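Local coordinates for arylsulfatase (Pseudoalteromonas sp. MB47, PDB 7AJ0), which probably hydrolyses sulfate esters of the algal polysaccharide fucoidan as a calcium-bound, exo-acting sulfatase that assembles into a hexamer, at residues Val182-Tyr195 against Ser267-Pro279. Numbering follows the deposited sequence.
Sequences VQSDYTQFLVERQY and SFSKIHNDNYPAP
D274 turns its carboxylate to the 182-195 segment with CG anti to its carbonyl carbon (chi1 -55°), and T187 puts OG1 between its own backbone N and carbonyl carbon (chi1 57°). T187 OG1 donates to D274 OD2 from above the carboxylate plane, at 2.8 Å. Y195 OH gives D274 OD2 a second bond of 2.7 Å, on the syn lone pair. D274 OD1 takes Q194 NE2 on one face and N273 ND2 on the other, each at 3.0 Å. Four donors grip one buried carboxylate. With an alanine here, the hydroxyls of T187 and Y195 would probably lose this acceptor and the Q194 amide would be less firmly held. In this sulfatase of the alkaline phosphatase clan, the contact ties helix 183-187 to the loop after strand 262-267 of the mixed sheet. Q183 bends at chi2 (95°), and its amide joins S269 to D274. Q183 OE1 accepts from S269 OG, and Q183 NE2 donates to D274 O at 3.0 Å. The H272 side chain lies about 5 Å from the calcium ion and touches its ligands D60 and D61. V182 CG2 sits over the H272 ring face in a CH-pi contact, 3.5 Å from the centroid. Y276 meets V191 CG2 obliquely and forms a cation-pi pair with R193 of a neighbouring subunit.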
ATOM      1  N   VAL A 182     -14.924  27.016 -19.804  1.00 25.54           N
ATOM      2  CA  VAL A 182     -15.174  25.572 -19.763  1.00 25.03           C
ATOM      3  C   VAL A 182     -16.493  25.324 -19.052  1.00 25.24           C
ATOM      4  O   VAL A 182     -16.971  26.161 -18.296  1.00 25.75           O
ATOM      5  CB  VAL A 182     -13.990  24.842 -19.073  1.00 24.77           C
ATOM      6  CG1 VAL A 182     -13.807  25.351 -17.638  1.00 25.23           C
ATOM      7  CG2 VAL A 182     -14.178  23.335 -19.091  1.00 24.29           C
ATOM      8  N   GLN A 183     -17.090  24.152 -19.304  1.00 24.87           N
ATOM      9  CA  GLN A 183     -18.405  23.836 -18.744  1.00 25.08           C
ATOM     10  C   GLN A 183     -18.422  23.995 -17.225  1.00 25.45           C
ATOM     11  O   GLN A 183     -19.341  24.603 -16.662  1.00 25.94           O
ATOM     12  CB  GLN A 183     -18.806  22.418 -19.145  1.00 24.64           C
ATOM     13  CG  GLN A 183     -20.087  21.886 -18.504  1.00 24.86           C
ATOM     14  CD  GLN A 183     -21.320  22.089 -19.370  1.00 25.01           C
ATOM     15  OE1 GLN A 183     -21.239  22.615 -20.482  1.00 24.95           O
ATOM     16  NE2 GLN A 183     -22.471  21.666 -18.861  1.00 25.25           N
ATOM     17  N   SER A 184     -17.425  23.429 -16.541  1.00 25.26           N
ATOM     18  CA  SER A 184     -17.419  23.465 -15.082  1.00 25.63           C
ATOM     19  C   SER A 184     -17.431  24.892 -14.549  1.00 26.25           C
ATOM     20  O   SER A 184     -17.922  25.136 -13.441  1.00 26.73           O
ATOM     21  CB  SER A 184     -16.202  22.709 -14.549  1.00 27.76           C
ATOM     22  OG  SER A 184     -15.012  23.163 -15.171  1.00 27.99           O
ATOM     23  N   ASP A 185     -16.897  25.844 -15.316  1.00 26.32           N
ATOM     24  CA  ASP A 185     -16.926  27.238 -14.884  1.00 26.97           C
ATOM     25  C   ASP A 185     -18.359  27.742 -14.768  1.00 27.42           C
ATOM     26  O   ASP A 185     -18.675  28.543 -13.880  1.00 28.06           O
ATOM     27  CB  ASP A 185     -16.124  28.099 -15.860  1.00 26.97           C
ATOM     28  CG  ASP A 185     -15.934  29.520 -15.367  1.00 32.63           C
ATOM     29  OD1 ASP A 185     -16.297  29.804 -14.205  1.00 38.51           O
ATOM     30  OD2 ASP A 185     -15.422  30.354 -16.144  1.00 38.24           O
ATOM     31  N   TYR A 186     -19.244  27.276 -15.653  1.00 27.15           N
ATOM     32  CA  TYR A 186     -20.644  27.672 -15.580  1.00 27.59           C
ATOM     33  C   TYR A 186     -21.398  26.900 -14.501  1.00 27.73           C
ATOM     34  O   TYR A 186     -22.173  27.489 -13.739  1.00 28.35           O
ATOM     35  CB  TYR A 186     -21.331  27.450 -16.932  1.00 27.31           C
ATOM     36  CG  TYR A 186     -20.847  28.342 -18.051  1.00 28.09           C
ATOM     37  CD1 TYR A 186     -19.709  28.021 -18.777  1.00 26.83           C
ATOM     38  CD2 TYR A 186     -21.542  29.492 -18.397  1.00 27.89           C
ATOM     39  CE1 TYR A 186     -19.267  28.826 -19.805  1.00 27.79           C
ATOM     40  CE2 TYR A 186     -21.107  30.306 -19.424  1.00 28.69           C
ATOM     41  CZ  TYR A 186     -19.968  29.967 -20.125  1.00 31.25           C
ATOM     42  OH  TYR A 186     -19.525  30.770 -21.151  1.00 28.59           O
ATOM     43  N   THR A 187     -21.187  25.584 -14.421  1.00 27.21           N
ATOM     44  CA  THR A 187     -22.050  24.744 -13.597  1.00 27.34           C
ATOM     45  C   THR A 187     -21.790  24.908 -12.107  1.00 27.80           C
ATOM     46  O   THR A 187     -22.684  24.618 -11.304  1.00 28.16           O
ATOM     47  CB  THR A 187     -21.882  23.274 -13.992  1.00 26.72           C
ATOM     48  OG1 THR A 187     -20.507  22.892 -13.872  1.00 32.52           O
ATOM     49  CG2 THR A 187     -22.345  23.053 -15.427  1.00 26.37           C
ATOM     50  N   GLN A 188     -20.600  25.368 -11.713  1.00 27.83           N
ATOM     51  CA  GLN A 188     -20.340  25.593 -10.296  1.00 28.35           C
ATOM     52  C   GLN A 188     -21.240  26.678  -9.716  1.00 29.15           C
ATOM     53  O   GLN A 188     -21.394  26.751  -8.492  1.00 29.67           O
ATOM     54  CB  GLN A 188     -18.872  25.961 -10.078  1.00 28.29           C
ATOM     55  CG  GLN A 188     -18.450  27.263 -10.733  1.00 30.93           C
ATOM     56  CD  GLN A 188     -16.971  27.552 -10.561  1.00 28.45           C
ATOM     57  OE1 GLN A 188     -16.302  26.961  -9.714  1.00 28.42           O
ATOM     58  NE2 GLN A 188     -16.451  28.464 -11.373  1.00 28.49           N
ATOM     59  N   PHE A 189     -21.839  27.516 -10.563  1.00 29.31           N
ATOM     60  CA  PHE A 189     -22.760  28.553 -10.120  1.00 30.10           C
ATOM     61  C   PHE A 189     -24.219  28.184 -10.366  1.00 30.22           C
ATOM     62  O   PHE A 189     -25.097  29.037 -10.203  1.00 30.87           O
ATOM     63  CB  PHE A 189     -22.436  29.879 -10.816  1.00 30.37           C
ATOM     64  CG  PHE A 189     -21.089  30.439 -10.459  1.00 30.47           C
ATOM     65  CD1 PHE A 189     -20.873  31.021  -9.221  1.00 31.16           C
ATOM     66  CD2 PHE A 189     -20.041  30.388 -11.362  1.00 29.93           C
ATOM     67  CE1 PHE A 189     -19.634  31.537  -8.889  1.00 31.31           C
ATOM     68  CE2 PHE A 189     -18.800  30.901 -11.035  1.00 30.07           C
ATOM     69  CZ  PHE A 189     -18.597  31.477  -9.799  1.00 30.76           C
ATOM     70  N   LEU A 190     -24.496  26.938 -10.741  1.00 29.65           N
ATOM     71  CA  LEU A 190     -25.849  26.487 -11.046  1.00 29.75           C
ATOM     72  C   LEU A 190     -26.322  25.346 -10.161  1.00 29.78           C
ATOM     73  O   LEU A 190     -27.496  25.311  -9.784  1.00 30.26           O
ATOM     74  CB  LEU A 190     -25.934  26.046 -12.514  1.00 29.13           C
ATOM     75  CG  LEU A 190     -25.576  27.094 -13.567  1.00 29.19           C
ATOM     76  CD1 LEU A 190     -25.612  26.477 -14.964  1.00 28.48           C
ATOM     77  CD2 LEU A 190     -26.511  28.289 -13.475  1.00 29.87           C
ATOM     78  N   VAL A 191     -25.445  24.403  -9.824  1.00 29.33           N
ATOM     79  CA  VAL A 191     -25.832  23.230  -9.037  1.00 29.35           C
ATOM     80  C   VAL A 191     -25.602  23.601  -7.575  1.00 29.97           C
ATOM     81  O   VAL A 191     -24.514  23.427  -7.025  1.00 29.84           O
ATOM     82  CB  VAL A 191     -25.059  21.982  -9.457  1.00 28.61           C
ATOM     83  CG1 VAL A 191     -25.728  20.735  -8.901  1.00 28.68           C
ATOM     84  CG2 VAL A 191     -24.956  21.913 -10.972  1.00 28.03           C
ATOM     85  N   GLU A 192     -26.657  24.108  -6.933  1.00 30.71           N
ATOM     86  CA  GLU A 192     -26.525  24.670  -5.593  1.00 31.44           C
ATOM     87  C   GLU A 192     -25.966  23.652  -4.606  1.00 31.38           C
ATOM     88  O   GLU A 192     -25.000  23.934  -3.888  1.00 39.47           O
ATOM     89  CB  GLU A 192     -27.884  25.186  -5.116  1.00 32.25           C
ATOM     90  CG  GLU A 192     -27.847  25.923  -3.793  1.00 33.12           C
ATOM     91  CD  GLU A 192     -29.230  26.131  -3.211  1.00 40.59           C
ATOM     92  OE1 GLU A 192     -29.853  27.178  -3.496  1.00 40.60           O
ATOM     93  OE2 GLU A 192     -29.700  25.234  -2.476  1.00 34.14           O
ATOM     94  N   ARG A 193     -26.569  22.463  -4.545  1.00 31.22           N
ATOM     95  CA  ARG A 193     -26.192  21.505  -3.509  1.00 31.32           C
ATOM     96  C   ARG A 193     -24.775  20.984  -3.716  1.00 30.67           C
ATOM     97  O   ARG A 193     -24.016  20.833  -2.752  1.00 30.89           O
ATOM     98  CB  ARG A 193     -27.184  20.343  -3.482  1.00 31.34           C
ATOM     99  CG  ARG A 193     -26.893  19.318  -2.399  1.00 31.53           C
ATOM    100  CD  ARG A 193     -27.891  18.176  -2.423  1.00 31.60           C
ATOM    101  NE  ARG A 193     -27.652  17.226  -1.340  1.00 31.88           N
ATOM    102  CZ  ARG A 193     -28.176  17.326  -0.120  1.00 32.72           C
ATOM    103  NH1 ARG A 193     -28.975  18.340   0.187  1.00 33.36           N
ATOM    104  NH2 ARG A 193     -27.898  16.407   0.794  1.00 32.96           N
ATOM    105  N   GLN A 194     -24.406  20.691  -4.965  1.00 29.92           N
ATOM    106  CA  GLN A 194     -23.079  20.152  -5.244  1.00 29.31           C
ATOM    107  C   GLN A 194     -21.980  21.114  -4.809  1.00 29.48           C
ATOM    108  O   GLN A 194     -20.920  20.673  -4.351  1.00 29.34           O
ATOM    109  CB  GLN A 194     -22.965  19.836  -6.735  1.00 28.56           C
ATOM    110  CG  GLN A 194     -21.638  19.248  -7.184  1.00 30.21           C
ATOM    111  CD  GLN A 194     -21.644  18.890  -8.660  1.00 27.26           C
ATOM    112  OE1 GLN A 194     -22.665  19.027  -9.335  1.00 27.29           O
ATOM    113  NE2 GLN A 194     -20.506  18.433  -9.169  1.00 26.72           N
ATOM    114  N   TYR A 195     -22.219  22.418  -4.927  1.00 29.86           N
ATOM    115  CA  TYR A 195     -21.249  23.453  -4.588  1.00 30.12           C
ATOM    116  C   TYR A 195     -21.746  24.300  -3.421  1.00 31.06           C
ATOM    117  O   TYR A 195     -21.529  25.511  -3.369  1.00 31.47           O
ATOM    118  CB  TYR A 195     -20.958  24.325  -5.808  1.00 29.80           C
ATOM    119  CG  TYR A 195     -20.446  23.540  -6.996  1.00 28.93           C
ATOM    120  CD1 TYR A 195     -19.082  23.369  -7.201  1.00 28.52           C
ATOM    121  CD2 TYR A 195     -21.324  22.956  -7.903  1.00 28.56           C
ATOM    122  CE1 TYR A 195     -18.606  22.644  -8.278  1.00 27.78           C
ATOM    123  CE2 TYR A 195     -20.856  22.229  -8.983  1.00 27.82           C
ATOM    124  CZ  TYR A 195     -19.496  22.078  -9.166  1.00 27.44           C
ATOM    125  OH  TYR A 195     -19.020  21.359 -10.237  1.00 26.76           O
ATOM    126  N   SER A 267     -16.060  22.273 -31.280  1.00 25.56           N
ATOM    127  CA  SER A 267     -15.499  21.892 -29.986  1.00 23.15           C
ATOM    128  C   SER A 267     -16.645  21.679 -29.003  1.00 23.23           C
ATOM    129  O   SER A 267     -17.093  22.612 -28.337  1.00 23.55           O
ATOM    130  CB  SER A 267     -14.519  22.974 -29.508  1.00 23.33           C
ATOM    131  OG  SER A 267     -14.035  22.710 -28.204  1.00 23.20           O
ATOM    132  N   PHE A 268     -17.116  20.435 -28.916  1.00 22.99           N
ATOM    133  CA  PHE A 268     -18.188  20.110 -27.990  1.00 23.09           C
ATOM    134  C   PHE A 268     -17.843  20.587 -26.585  1.00 23.18           C
ATOM    135  O   PHE A 268     -16.683  20.553 -26.164  1.00 23.32           O
ATOM    136  CB  PHE A 268     -18.436  18.599 -27.938  1.00 24.97           C
ATOM    137  CG  PHE A 268     -18.946  18.009 -29.217  1.00 22.80           C
ATOM    138  CD1 PHE A 268     -20.302  17.961 -29.478  1.00 23.06           C
ATOM    139  CD2 PHE A 268     -18.070  17.470 -30.141  1.00 22.57           C
ATOM    140  CE1 PHE A 268     -20.775  17.406 -30.647  1.00 23.11           C
ATOM    141  CE2 PHE A 268     -18.539  16.912 -31.313  1.00 22.62           C
ATOM    142  CZ  PHE A 268     -19.893  16.879 -31.563  1.00 22.89           C
ATOM    143  N   SER A 269     -18.866  21.023 -25.848  1.00 23.49           N
ATOM    144  CA  SER A 269     -18.699  21.200 -24.411  1.00 23.60           C
ATOM    145  C   SER A 269     -18.664  19.850 -23.704  1.00 23.33           C
ATOM    146  O   SER A 269     -17.910  19.660 -22.744  1.00 23.26           O
ATOM    147  CB  SER A 269     -19.822  22.062 -23.842  1.00 25.94           C
ATOM    148  OG  SER A 269     -19.737  22.117 -22.427  1.00 24.24           O
ATOM    149  N   LYS A 270     -19.475  18.903 -24.161  1.00 23.24           N
ATOM    150  CA  LYS A 270     -19.444  17.555 -23.609  1.00 25.92           C
ATOM    151  C   LYS A 270     -18.125  16.877 -23.966  1.00 22.64           C
ATOM    152  O   LYS A 270     -17.509  17.187 -24.988  1.00 22.51           O
ATOM    153  CB  LYS A 270     -20.628  16.749 -24.135  1.00 23.10           C
ATOM    154  CG  LYS A 270     -21.962  17.196 -23.569  1.00 23.52           C
ATOM    155  CD  LYS A 270     -23.116  16.823 -24.485  1.00 23.67           C
ATOM    156  CE  LYS A 270     -24.450  17.254 -23.885  1.00 24.14           C
ATOM    157  NZ  LYS A 270     -24.503  18.718 -23.601  1.00 24.44           N
ATOM    158  N   ILE A 271     -17.681  15.936 -23.118  1.00 22.50           N
ATOM    159  CA  ILE A 271     -18.396  15.467 -21.944  1.00 22.69           C
ATOM    160  C   ILE A 271     -17.754  15.978 -20.652  1.00 22.82           C
ATOM    161  O   ILE A 271     -17.617  15.240 -19.675  1.00 22.84           O
ATOM    162  CB  ILE A 271     -18.449  13.916 -21.913  1.00 22.73           C
ATOM    163  CG1 ILE A 271     -17.032  13.330 -21.961  1.00 22.22           C
ATOM    164  CG2 ILE A 271     -19.270  13.386 -23.077  1.00 22.51           C
ATOM    165  CD1 ILE A 271     -16.987  11.840 -21.716  1.00 28.53           C
ATOM    166  N   HIS A 272     -17.347  17.243 -20.657  1.00 22.95           N
ATOM    167  CA  HIS A 272     -16.805  17.857 -19.454  1.00 23.17           C
ATOM    168  C   HIS A 272     -17.886  17.953 -18.381  1.00 23.56           C
ATOM    169  O   HIS A 272     -19.066  18.159 -18.674  1.00 23.75           O
ATOM    170  CB  HIS A 272     -16.259  19.249 -19.768  1.00 23.32           C
ATOM    171  CG  HIS A 272     -15.167  19.695 -18.847  1.00 23.44           C
ATOM    172  ND1 HIS A 272     -15.388  20.016 -17.525  1.00 23.81           N
ATOM    173  CD2 HIS A 272     -13.843  19.883 -19.063  1.00 23.30           C
ATOM    174  CE1 HIS A 272     -14.248  20.379 -16.965  1.00 23.88           C
ATOM    175  NE2 HIS A 272     -13.295  20.305 -17.877  1.00 23.58           N
ATOM    176  N   ASN A 273     -17.474  17.797 -17.127  1.00 23.71           N
ATOM    177  CA  ASN A 273     -18.405  17.976 -16.017  1.00 24.16           C
ATOM    178  C   ASN A 273     -18.715  19.458 -15.836  1.00 24.57           C
ATOM    179  O   ASN A 273     -17.902  20.323 -16.168  1.00 24.55           O
ATOM    180  CB  ASN A 273     -17.816  17.401 -14.730  1.00 28.25           C
ATOM    181  CG  ASN A 273     -16.841  18.351 -14.058  1.00 24.47           C
ATOM    182  OD1 ASN A 273     -15.745  18.596 -14.563  1.00 24.23           O
ATOM    183  ND2 ASN A 273     -17.234  18.885 -12.908  1.00 24.97           N
ATOM    184  N   ASP A 274     -19.908  19.760 -15.318  1.00 24.99           N
ATOM    185  CA  ASP A 274     -20.952  18.793 -14.997  1.00 28.21           C
ATOM    186  C   ASP A 274     -21.852  18.612 -16.214  1.00 24.95           C
ATOM    187  O   ASP A 274     -22.357  19.589 -16.767  1.00 25.15           O
ATOM    188  CB  ASP A 274     -21.757  19.273 -13.789  1.00 25.69           C
ATOM    189  CG  ASP A 274     -20.877  19.567 -12.589  1.00 35.65           C
ATOM    190  OD1 ASP A 274     -20.165  18.645 -12.137  1.00 25.69           O
ATOM    191  OD2 ASP A 274     -20.879  20.724 -12.114  1.00 27.72           O
ATOM    192  N   ASN A 275     -22.049  17.363 -16.631  1.00 24.66           N
ATOM    193  CA  ASN A 275     -22.779  17.082 -17.858  1.00 24.53           C
ATOM    194  C   ASN A 275     -24.275  17.273 -17.659  1.00 25.00           C
ATOM    195  O   ASN A 275     -24.867  16.708 -16.735  1.00 25.27           O
ATOM    196  CB  ASN A 275     -22.497  15.658 -18.336  1.00 24.16           C
ATOM    197  CG  ASN A 275     -21.206  15.555 -19.107  1.00 23.70           C
ATOM    198  OD1 ASN A 275     -21.123  15.987 -20.257  1.00 29.34           O
ATOM    199  ND2 ASN A 275     -20.185  14.982 -18.481  1.00 23.51           N
ATOM    200  N   TYR A 276     -24.885  18.067 -18.539  1.00 25.14           N
ATOM    201  CA  TYR A 276     -26.329  18.299 -18.544  1.00 25.60           C
ATOM    202  C   TYR A 276     -26.821  18.194 -19.980  1.00 25.49           C
ATOM    203  O   TYR A 276     -26.863  19.193 -20.712  1.00 25.58           O
ATOM    204  CB  TYR A 276     -26.672  19.649 -17.923  1.00 26.10           C
ATOM    205  CG  TYR A 276     -26.671  19.605 -16.417  1.00 26.42           C
ATOM    206  CD1 TYR A 276     -27.813  19.246 -15.718  1.00 26.87           C
ATOM    207  CD2 TYR A 276     -25.525  19.900 -15.694  1.00 26.31           C
ATOM    208  CE1 TYR A 276     -27.819  19.192 -14.343  1.00 27.22           C
ATOM    209  CE2 TYR A 276     -25.520  19.848 -14.315  1.00 26.65           C
ATOM    210  CZ  TYR A 276     -26.670  19.494 -13.645  1.00 27.11           C
ATOM    211  OH  TYR A 276     -26.672  19.440 -12.272  1.00 27.50           O
ATOM    212  N   PRO A 277     -27.193  16.994 -20.422  1.00 25.34           N
ATOM    213  CA  PRO A 277     -27.688  16.835 -21.793  1.00 25.28           C
ATOM    214  C   PRO A 277     -29.024  17.533 -21.992  1.00 25.82           C
ATOM    215  O   PRO A 277     -29.718  17.903 -21.043  1.00 26.26           O
ATOM    216  CB  PRO A 277     -27.834  15.315 -21.954  1.00 25.12           C
ATOM    217  CG  PRO A 277     -27.020  14.720 -20.852  1.00 24.93           C
ATOM    218  CD  PRO A 277     -27.083  15.701 -19.720  1.00 25.23           C
ATOM    219  N   ALA A 278     -29.383  17.707 -23.261  1.00 25.84           N
ATOM    220  CA  ALA A 278     -30.679  18.283 -23.579  1.00 26.38           C
ATOM    221  C   ALA A 278     -31.788  17.381 -23.041  1.00 26.71           C
ATOM    222  O   ALA A 278     -31.613  16.162 -22.944  1.00 26.49           O
ATOM    223  CB  ALA A 278     -30.829  18.463 -25.086  1.00 26.34           C
ATOM    224  N   PRO A 279     -32.936  17.958 -22.667  1.00 27.31           N
ATOM    225  CA  PRO A 279     -34.043  17.127 -22.154  1.00 27.71           C
ATOM    226  C   PRO A 279     -34.392  15.940 -23.034  1.00 27.62           C
ATOM    227  O   PRO A 279     -34.751  14.876 -22.515  1.00 27.73           O
ATOM    228  CB  PRO A 279     -35.206  18.129 -22.069  1.00 28.39           C
ATOM    229  CG  PRO A 279     -34.539  19.444 -21.817  1.00 28.36           C
ATOM    230  CD  PRO A 279     -33.233  19.402 -22.578  1.00 27.70           C
TER
HETATM  231  O   HOH W   1     -24.799  21.224 -20.672  1.00 22.07           O
HETATM  232  O   HOH W   2     -24.165  18.235 -11.411  1.00 22.07           O